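Local structure of Yop proteins translocation protein Q (3UEP) at residues Leu32-His35 with Thr36-Leu40. The protein is a component of the Yop type III secretion machinery of Yersinia, seen here as its C-terminal FliN-like domain, also made from an internal translation start. Sequence-based numbering, arbitrary orientation.
Sequences LDWH and TLTSL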
ATOM      1  N   LEU A  32      -7.219  11.701   0.017  1.00 56.09           N
ATOM      2  CA  LEU A  32      -8.304  12.190  -0.838  1.00 41.70           C
ATOM      3  C   LEU A  32      -9.394  12.774   0.056  1.00 39.78           C
ATOM      4  O   LEU A  32      -9.747  12.175   1.078  1.00 34.97           O
ATOM      5  CB  LEU A  32      -8.901  11.052  -1.672  1.00 37.22           C
ATOM      6  CG  LEU A  32      -7.982  10.367  -2.692  1.00 40.30           C
ATOM      7  CD1 LEU A  32      -8.706   9.257  -3.422  1.00 40.54           C
ATOM      8  CD2 LEU A  32      -7.450  11.369  -3.671  1.00 34.11           C
ATOM      9  N   ASP A  33      -9.940  13.930  -0.300  1.00 30.02           N
ATOM     10  CA  ASP A  33     -11.096  14.410   0.449  1.00 29.77           C
ATOM     11  C   ASP A  33     -12.351  13.595   0.137  1.00 26.73           C
ATOM     12  O   ASP A  33     -12.343  12.741  -0.740  1.00 37.17           O
ATOM     13  CB  ASP A  33     -11.322  15.922   0.273  1.00 34.69           C
ATOM     14  CG  ASP A  33     -11.793  16.306  -1.121  1.00 37.69           C
ATOM     15  OD1 ASP A  33     -11.864  17.520  -1.390  1.00 45.08           O
ATOM     16  OD2 ASP A  33     -12.097  15.415  -1.944  1.00 38.00           O
ATOM     17  N   TRP A  34     -13.431  13.857   0.863  1.00 33.95           N
ATOM     18  CA  TRP A  34     -14.659  13.084   0.693  1.00 25.76           C
ATOM     19  C   TRP A  34     -15.347  13.337  -0.637  1.00 18.42           C
ATOM     20  O   TRP A  34     -15.874  12.403  -1.242  1.00 23.23           O
ATOM     21  CB  TRP A  34     -15.649  13.331   1.840  1.00 27.93           C
ATOM     22  CG  TRP A  34     -16.922  12.559   1.654  1.00 22.88           C
ATOM     23  CD1 TRP A  34     -18.108  13.038   1.199  1.00 23.09           C
ATOM     24  CD2 TRP A  34     -17.113  11.155   1.888  1.00 28.67           C
ATOM     25  NE1 TRP A  34     -19.034  12.022   1.136  1.00 40.44           N
ATOM     26  CE2 TRP A  34     -18.443  10.854   1.550  1.00 32.24           C
ATOM     27  CE3 TRP A  34     -16.280  10.119   2.335  1.00 40.11           C
ATOM     28  CZ2 TRP A  34     -18.975   9.566   1.671  1.00 38.23           C
ATOM     29  CZ3 TRP A  34     -16.811   8.840   2.450  1.00 41.23           C
ATOM     30  CH2 TRP A  34     -18.143   8.577   2.126  1.00 38.31           C
ATOM     31  N   HIS A  35     -15.372  14.588  -1.088  1.00 18.28           N
ATOM     32  CA  HIS A  35     -15.904  14.882  -2.435  1.00 27.29           C
ATOM     33  C   HIS A  35     -15.273  13.926  -3.450  1.00 30.81           C
ATOM     34  O   HIS A  35     -15.953  13.348  -4.289  1.00 29.37           O
ATOM     35  CB  HIS A  35     -15.559  16.301  -2.885  1.00 18.28           C
ATOM     36  CG  HIS A  35     -16.436  17.367  -2.308  1.00 31.34           C
ATOM     37  ND1 HIS A  35     -17.797  17.411  -2.516  1.00 30.07           N
ATOM     38  CD2 HIS A  35     -16.132  18.457  -1.564  1.00 29.43           C
ATOM     39  CE1 HIS A  35     -18.300  18.478  -1.914  1.00 29.33           C
ATOM     40  NE2 HIS A  35     -17.311  19.126  -1.332  1.00 32.86           N
ATOM     41  N   THR A  36     -13.956  13.781  -3.369  1.00 34.89           N
ATOM     42  CA  THR A  36     -13.208  12.939  -4.299  1.00 26.69           C
ATOM     43  C   THR A  36     -13.560  11.454  -4.152  1.00 23.02           C
ATOM     44  O   THR A  36     -13.796  10.787  -5.152  1.00 32.68           O
ATOM     45  CB  THR A  36     -11.676  13.162  -4.183  1.00 28.51           C
ATOM     46  OG1 THR A  36     -11.388  14.549  -4.351  1.00 27.44           O
ATOM     47  CG2 THR A  36     -10.941  12.410  -5.277  1.00 31.32           C
ATOM     48  N   LEU A  37     -13.642  10.951  -2.920  1.00 20.36           N
ATOM     49  CA  LEU A  37     -13.984   9.534  -2.705  1.00 20.81           C
ATOM     50  C   LEU A  37     -15.401   9.216  -3.120  1.00 27.57           C
ATOM     51  O   LEU A  37     -15.661   8.168  -3.716  1.00 30.59           O
ATOM     52  CB  LEU A  37     -13.831   9.117  -1.234  1.00 26.68           C
ATOM     53  CG  LEU A  37     -12.495   8.772  -0.580  1.00 35.49           C
ATOM     54  CD1 LEU A  37     -12.766   8.313   0.832  1.00 36.99           C
ATOM     55  CD2 LEU A  37     -11.783   7.684  -1.328  1.00 36.95           C
ATOM     56  N   THR A  38     -16.333  10.101  -2.781  1.00 28.67           N
ATOM     57  CA  THR A  38     -17.735   9.850  -3.127  1.00 28.24           C
ATOM     58  C   THR A  38     -17.995   9.974  -4.623  1.00 22.50           C
ATOM     59  O   THR A  38     -18.948   9.405  -5.132  1.00 27.31           O
ATOM     60  CB  THR A  38     -18.711  10.773  -2.382  1.00 25.19           C
ATOM     61  OG1 THR A  38     -20.036  10.266  -2.557  1.00 32.02           O
ATOM     62  CG2 THR A  38     -18.653  12.174  -2.941  1.00 21.57           C
ATOM     63  N   SER A  39     -17.155  10.710  -5.336  1.00 25.85           N
ATOM     64  CA  SER A  39     -17.310  10.801  -6.802  1.00 34.29           C
ATOM     65  C   SER A  39     -16.689   9.610  -7.542  1.00 30.15           C
ATOM     66  O   SER A  39     -16.900   9.442  -8.732  1.00 26.89           O
ATOM     67  CB  SER A  39     -16.685  12.086  -7.326  1.00 26.66           C
ATOM     68  OG  SER A  39     -15.291  12.014  -7.094  1.00 44.30           O
ATOM     69  N   LEU A  40     -15.923   8.780  -6.846  1.00 37.94           N
ATOM     70  CA  LEU A  40     -15.269   7.652  -7.510  1.00 33.62           C
ATOM     71  C   LEU A  40     -16.283   6.672  -8.092  1.00 33.60           C
ATOM     72  O   LEU A  40     -17.312   6.393  -7.477  1.00 29.76           O
ATOM     73  CB  LEU A  40     -14.327   6.932  -6.554  1.00 29.02           C
ATOM     74  CG  LEU A  40     -13.084   7.735  -6.154  1.00 27.88           C
ATOM     75  CD1 LEU A  40     -12.180   6.864  -5.296  1.00 28.86           C
ATOM     76  CD2 LEU A  40     -12.342   8.223  -7.400  1.00 19.03           C
TER
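The chain passes from a β-strand into a short helix, 34-39, of less than two turns, held by L37 N to D33 O (3.1 Å), T38 N to W34 O and S39 N to H35 O. D33 is the N-cap of this helix in a FliN-type C-terminal domain. Its CG sits between its own backbone N and carbonyl carbon (chi1 70°), which turns the carboxylate back over the first turn. There OD2 accepts twice, from T36 N at 2.9 Å, nearly in line with the C-O bond, and from T36 OG1 at 2.7 Å, on the syn side but 34° out of the carboxylate plane; the two donors come from opposite faces of that plane. A short acidic side chain suits this place: it satisfies an amide that has no preceding turn to bond to, and its negative charge probably interacts favourably with the partial positive charge at the helix N-terminus.

L32 CD1 meets L37 CD2 at 4.0 Å, a hydrophobic staple across the cap that suits two buried leucines; L32 CD2 meets T36 CG2. L32 and D33 also pair with an antiparallel strand of the second subunit, and L37 packs on L65 of that subunit, so the helix starts at the dimer interface. With CG anti to the backbone N, the W34 indole lies alongside the helix, and T38 CB makes a CH-pi contact over the face of its five-membered ring, offset toward the rim, 4.1 Å from the centroid.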